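PDB 7BVC: integral membrane indolylacetylinositol arabinosyltransferase EmbB from Mycolicibacterium smegmatis MC2 155, which probably transfers arabinose units in building the arabinan of mycobacterial cell-wall arabinogalactan, and binds the drug ethambutol. Local coordinates for residues B[610-615]-B[667-672]; B[625-630]-B[653-658]. All blocks are in the same frame, centred on the assembly; numbering follows the deposited sequence.

Contact 1: B[610-615]-B[667-672]; sequences NRMAFL and LWAFWL
Met612 is the main protrusion of this contact: its side chain projects from 610-615 toward a hollow lined by Trp668, Ala669 and Leu672 on the facing helix. The floor of the hollow is Ala669, whose CB lies 4.0 Å from Met612 CB and also faces the backbone N of Ala613. Two alanines on the facing sides keep the surfaces low, and the short segments approach to 8.7 Å between axes. With CG anti to the backbone N (chi1 -151°) and a bend at chi2, the methionine chain turns toward the indole. Met612 CE comes within 3.6 Å of Trp668 CE3, at an oblique approach, while Met612 SD sits 4.7 Å from the centroid of the six-membered ring of Trp668, a Met-aromatic contact above the face. Here two helices predicted to span the membrane pack nearly antiparallel, the short segments at 164°, within the GT-C-like region. Leu672 adds a looser wall farther along the facing helix, its CD1 4.5 Å from Met612 CB. A flexible, unbranched methionine suits an uneven hollow such as this, with a flat wall and a branched one. Val683 of helix 682-686 also touches Met612, and a cardiolipin lies against Asn610, Leu667 and Phe670.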
loop_
_atom_site.group_PDB
_atom_site.type_symbol
_atom_site.label_atom_id
_atom_site.label_comp_id
_atom_site.label_asym_id
_atom_site.label_seq_id
_atom_site.Cartn_x
_atom_site.Cartn_y
_atom_site.Cartn_z
ATOM N N ASN B 610 16.787 17.982 29.661
ATOM C CA ASN B 610 15.449 17.502 29.329
ATOM C C ASN B 610 14.746 18.460 28.376
ATOM O O ASN B 610 14.107 18.031 27.404
ATOM C CB ASN B 610 14.636 17.311 30.607
ATOM C CG ASN B 610 15.207 16.234 31.504
ATOM O OD1 ASN B 610 15.591 15.163 31.041
ATOM N ND2 ASN B 610 15.266 16.512 32.800
ATOM N N ARG B 611 14.871 19.763 28.624
ATOM C CA ARG B 611 14.263 20.745 27.734
ATOM C C ARG B 611 14.945 20.750 26.372
ATOM O O ARG B 611 14.285 20.926 25.341
ATOM C CB ARG B 611 14.312 22.125 28.386
ATOM C CG ARG B 611 13.336 22.265 29.543
ATOM C CD ARG B 611 13.266 23.681 30.073
ATOM N NE ARG B 611 14.206 23.910 31.165
ATOM C CZ ARG B 611 15.158 24.833 31.147
ATOM N NH1 ARG B 611 15.299 25.617 30.089
ATOM N NH2 ARG B 611 15.967 24.974 32.184
ATOM N N MET B 612 16.262 20.530 26.343
ATOM C CA MET B 612 16.955 20.421 25.064
ATOM C C MET B 612 16.498 19.190 24.289
ATOM O O MET B 612 16.337 19.243 23.064
ATOM C CB MET B 612 18.464 20.392 25.288
ATOM C CG MET B 612 19.262 20.959 24.136
ATOM S SD MET B 612 19.037 22.735 23.957
ATOM C CE MET B 612 19.285 22.922 22.198
ATOM N N ALA B 613 16.277 18.073 24.986
ATOM C CA ALA B 613 15.781 16.874 24.317
ATOM C C ALA B 613 14.376 17.089 23.770
ATOM O O ALA B 613 14.044 16.608 22.679
ATOM C CB ALA B 613 15.810 15.687 25.279
ATOM N N PHE B 614 13.534 17.817 24.508
ATOM C CA PHE B 614 12.200 18.104 23.991
ATOM C C PHE B 614 12.261 19.019 22.773
ATOM O O PHE B 614 11.494 18.844 21.819
ATOM C CB PHE B 614 11.321 18.718 25.077
ATOM C CG PHE B 614 9.871 18.776 24.703
ATOM C CD1 PHE B 614 9.111 17.622 24.656
ATOM C CD2 PHE B 614 9.269 19.979 24.379
ATOM C CE1 PHE B 614 7.781 17.667 24.303
ATOM C CE2 PHE B 614 7.938 20.027 24.027
ATOM C CZ PHE B 614 7.193 18.870 23.990
ATOM N N LEU B 615 13.159 20.007 22.789
ATOM C CA LEU B 615 13.356 20.841 21.606
ATOM C C LEU B 615 13.803 20.006 20.413
ATOM O O LEU B 615 13.344 20.219 19.282
ATOM C CB LEU B 615 14.376 21.938 21.909
ATOM C CG LEU B 615 14.670 22.929 20.786
ATOM C CD1 LEU B 615 13.404 23.659 20.384
ATOM C CD2 LEU B 615 15.744 23.912 21.214
ATOM N N LEU B 667 22.912 16.437 19.911
ATOM C CA LEU B 667 24.308 16.443 20.341
ATOM C C LEU B 667 24.515 17.391 21.515
ATOM O O LEU B 667 25.278 17.089 22.443
ATOM C CB LEU B 667 25.217 16.826 19.176
ATOM C CG LEU B 667 25.299 15.817 18.032
ATOM C CD1 LEU B 667 26.241 16.312 16.948
ATOM C CD2 LEU B 667 25.740 14.460 18.555
ATOM N N TRP B 668 23.840 18.541 21.497
ATOM C CA TRP B 668 23.914 19.467 22.621
ATOM C C TRP B 668 23.358 18.834 23.892
ATOM O O TRP B 668 23.946 18.968 24.974
ATOM C CB TRP B 668 23.156 20.745 22.274
ATOM C CG TRP B 668 23.466 21.922 23.136
ATOM C CD1 TRP B 668 24.031 21.911 24.376
ATOM C CD2 TRP B 668 23.224 23.293 22.817
ATOM N NE1 TRP B 668 24.152 23.193 24.850
ATOM C CE2 TRP B 668 23.664 24.061 23.911
ATOM C CE3 TRP B 668 22.675 23.948 21.712
ATOM C CZ2 TRP B 668 23.576 25.447 23.931
ATOM C CZ3 TRP B 668 22.587 25.325 21.734
ATOM C CH2 TRP B 668 23.035 26.059 22.835
ATOM N N ALA B 669 22.226 18.137 23.780
ATOM C CA ALA B 669 21.645 17.476 24.942
ATOM C C ALA B 669 22.559 16.377 25.466
ATOM O O ALA B 669 22.686 16.192 26.681
ATOM C CB ALA B 669 20.271 16.911 24.592
ATOM N N PHE B 670 23.217 15.644 24.566
ATOM C CA PHE B 670 24.149 14.608 25.003
ATOM C C PHE B 670 25.357 15.212 25.709
ATOM O O PHE B 670 25.842 14.659 26.704
ATOM C CB PHE B 670 24.590 13.763 23.810
ATOM C CG PHE B 670 25.347 12.524 24.192
ATOM C CD1 PHE B 670 24.945 11.756 25.269
ATOM C CD2 PHE B 670 26.458 12.127 23.472
ATOM C CE1 PHE B 670 25.638 10.617 25.621
ATOM C CE2 PHE B 670 27.154 10.988 23.819
ATOM C CZ PHE B 670 26.744 10.233 24.894
ATOM N N TRP B 671 25.859 16.345 25.211
ATOM C CA TRP B 671 26.971 17.008 25.883
ATOM C C TRP B 671 26.563 17.536 27.251
ATOM O O TRP B 671 27.371 17.520 28.184
ATOM C CB TRP B 671 27.514 18.145 25.022
ATOM C CG TRP B 671 28.510 19.003 25.739
ATOM C CD1 TRP B 671 28.295 20.238 26.272
ATOM C CD2 TRP B 671 29.881 18.682 26.008
ATOM N NE1 TRP B 671 29.444 20.710 26.854
ATOM C CE2 TRP B 671 30.433 19.774 26.706
ATOM C CE3 TRP B 671 30.693 17.581 25.728
ATOM C CZ2 TRP B 671 31.760 19.796 27.125
ATOM C CZ3 TRP B 671 32.011 17.605 26.145
ATOM C CH2 TRP B 671 32.531 18.703 26.837
ATOM N N LEU B 672 25.325 18.016 27.390
ATOM C CA LEU B 672 24.844 18.411 28.709
ATOM C C LEU B 672 24.661 17.203 29.618
ATOM O O LEU B 672 24.798 17.319 30.839
ATOM C CB LEU B 672 23.530 19.181 28.588
ATOM C CG LEU B 672 23.607 20.620 28.083
ATOM C CD1 LEU B 672 22.257 21.067 27.565
ATOM C CD2 LEU B 672 24.088 21.544 29.181
#

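Contact 2: B[625-630]-B[653-658]; sequences CFASTN and QISAIF
Phe626, where the chain first leaves helical geometry after helix 608-625, comes nearest to Ser655 in the first turn of helix 654-675, with 5.3 Å between their CA atoms. Phe626 contributes the largest share of the contact. Its CD2 meets CE2 of Phe658 at 3.9 Å; the two ring planes are inclined by 44°, an oblique pairing. Phe626 CD1 lies 4.4 Å from Ile654 CG2, so a large ring at the bend reaches an aromatic and a branched aliphatic neighbour at once. Phe658 CG lies anti to its carbonyl carbon (chi1 -74°), beside the backbone N, which turns its ring toward the bend. Small residues let the backbones come close: Ala627 CB lies 4.0 Å from Ser655 CB, which also fits against the Phe626 carbonyl oxygen. Ser655 OG accepts a weak hydrogen bond from Gln653 NE2 at 3.3 Å. Met698 and Val701 of helix 690-712 touch Phe626, and Phe697 touches Phe658, extending the apolar cluster; an aromatic side chain of another protein chain packs on Ala627. No hydrogen bond links the two segments, so van der Waals and hydrophobic contact joins the end of helix 608-625 to the start of helix 654-675, both predicted membrane helices.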
loop_
_atom_site.group_PDB
_atom_site.type_symbol
_atom_site.label_atom_id
_atom_site.label_comp_id
_atom_site.label_asym_id
_atom_site.label_seq_id
_atom_site.Cartn_x
_atom_site.Cartn_y
_atom_site.Cartn_z
ATOM N N CYS B 625 7.133 16.473 9.300
ATOM C CA CYS B 625 6.001 17.134 8.657
ATOM C C CYS B 625 6.375 17.650 7.275
ATOM O O CYS B 625 5.642 17.439 6.303
ATOM C CB CYS B 625 5.497 18.285 9.527
ATOM S SG CYS B 625 4.761 17.778 11.085
ATOM N N PHE B 626 7.513 18.333 7.167
ATOM C CA PHE B 626 7.874 19.024 5.934
ATOM C C PHE B 626 8.456 18.104 4.860
ATOM O O PHE B 626 9.077 18.604 3.916
ATOM C CB PHE B 626 8.856 20.157 6.232
ATOM C CG PHE B 626 8.203 21.497 6.355
ATOM C CD1 PHE B 626 7.969 22.268 5.234
ATOM C CD2 PHE B 626 7.815 21.984 7.590
ATOM C CE1 PHE B 626 7.365 23.501 5.338
ATOM C CE2 PHE B 626 7.208 23.218 7.700
ATOM C CZ PHE B 626 6.984 23.977 6.572
ATOM N N ALA B 627 8.275 16.790 4.966
ATOM C CA ALA B 627 8.866 15.835 4.032
ATOM C C ALA B 627 7.851 15.290 3.036
ATOM O O ALA B 627 7.885 14.106 2.694
ATOM C CB ALA B 627 9.528 14.694 4.794
ATOM N N SER B 628 6.937 16.126 2.551
ATOM C CA SER B 628 5.930 15.687 1.594
ATOM C C SER B 628 5.574 16.854 0.683
ATOM O O SER B 628 6.148 17.941 0.776
ATOM C CB SER B 628 4.693 15.144 2.311
ATOM O OG SER B 628 3.805 14.537 1.391
ATOM N N THR B 629 4.613 16.619 -0.207
ATOM C CA THR B 629 4.182 17.639 -1.149
ATOM C C THR B 629 3.214 18.614 -0.483
ATOM O O THR B 629 2.789 18.433 0.661
ATOM C CB THR B 629 3.527 17.001 -2.372
ATOM O OG1 THR B 629 2.227 16.514 -2.020
ATOM C CG2 THR B 629 4.368 15.848 -2.884
ATOM N N ASN B 630 2.862 19.664 -1.221
ATOM C CA ASN B 630 1.965 20.695 -0.712
ATOM C C ASN B 630 0.690 20.760 -1.545
ATOM O O ASN B 630 0.218 21.849 -1.887
ATOM C CB ASN B 630 2.670 22.053 -0.704
ATOM C CG ASN B 630 1.934 23.085 0.121
ATOM O OD1 ASN B 630 1.302 22.759 1.124
ATOM N ND2 ASN B 630 2.005 24.340 -0.303
ATOM N N GLN B 653 16.439 20.073 0.439
ATOM C CA GLN B 653 15.059 20.148 0.894
ATOM C C GLN B 653 14.978 20.952 2.188
ATOM O O GLN B 653 15.984 21.399 2.745
ATOM C CB GLN B 653 14.494 18.745 1.087
ATOM C CG GLN B 653 14.678 17.835 -0.111
ATOM C CD GLN B 653 13.921 16.532 0.028
ATOM O OE1 GLN B 653 13.835 15.746 -0.914
ATOM N NE2 GLN B 653 13.368 16.294 1.211
ATOM N N ILE B 654 13.754 21.142 2.677
ATOM C CA ILE B 654 13.544 21.833 3.943
ATOM C C ILE B 654 13.505 20.871 5.126
ATOM O O ILE B 654 13.873 21.265 6.243
ATOM C CB ILE B 654 12.258 22.684 3.896
ATOM C CG1 ILE B 654 12.263 23.577 2.658
ATOM C CG2 ILE B 654 12.130 23.545 5.139
ATOM C CD1 ILE B 654 11.144 24.593 2.635
ATOM N N SER B 655 13.096 19.618 4.914
ATOM C CA SER B 655 13.134 18.642 5.995
ATOM C C SER B 655 14.565 18.310 6.399
ATOM O O SER B 655 14.815 17.972 7.560
ATOM C CB SER B 655 12.392 17.372 5.583
ATOM O OG SER B 655 13.034 16.743 4.490
ATOM N N ALA B 656 15.512 18.406 5.463
ATOM C CA ALA B 656 16.908 18.140 5.793
ATOM C C ALA B 656 17.463 19.198 6.737
ATOM O O ALA B 656 18.261 18.884 7.628
ATOM C CB ALA B 656 17.742 18.067 4.516
ATOM N N ILE B 657 17.050 20.454 6.565
ATOM C CA ILE B 657 17.511 21.516 7.454
ATOM C C ILE B 657 17.006 21.285 8.873
ATOM O O ILE B 657 17.760 21.408 9.847
ATOM C CB ILE B 657 17.071 22.885 6.911
ATOM C CG1 ILE B 657 17.625 23.097 5.502
ATOM C CG2 ILE B 657 17.530 23.996 7.836
ATOM C CD1 ILE B 657 17.270 24.437 4.903
ATOM N N PHE B 658 15.724 20.940 9.013
ATOM C CA PHE B 658 15.181 20.655 10.335
ATOM C C PHE B 658 15.805 19.407 10.939
ATOM O O PHE B 658 16.014 19.348 12.153
ATOM C CB PHE B 658 13.663 20.508 10.260
ATOM C CG PHE B 658 12.938 21.805 10.075
ATOM C CD1 PHE B 658 13.182 22.878 10.913
ATOM C CD2 PHE B 658 12.009 21.954 9.061
ATOM C CE1 PHE B 658 12.514 24.071 10.744
ATOM C CE2 PHE B 658 11.338 23.144 8.888
ATOM C CZ PHE B 658 11.591 24.204 9.729
#

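In the fold
From the N terminus, the chain enters helix 608-625 through 610-615, leaves it at 625-630, crosses a connection without helix or strand, and returns along helix 654-675 through 653-658 and then 667-672. Contact 2 closes the inner loop, with 22 residues between its segments; contact 1 closes the outer one, with 51, so contact 2 is nested inside the loop closed by contact 1. Their centres are 22 Å apart, and they do not touch. Contact 2 joins the helix pair at its connected end and contact 1 near its other end, beside bound cardiolipin. Helix 682-686 adjoins contact 1 and helix 690-712 contact 2, bringing the following part of the chain against the same hairpin.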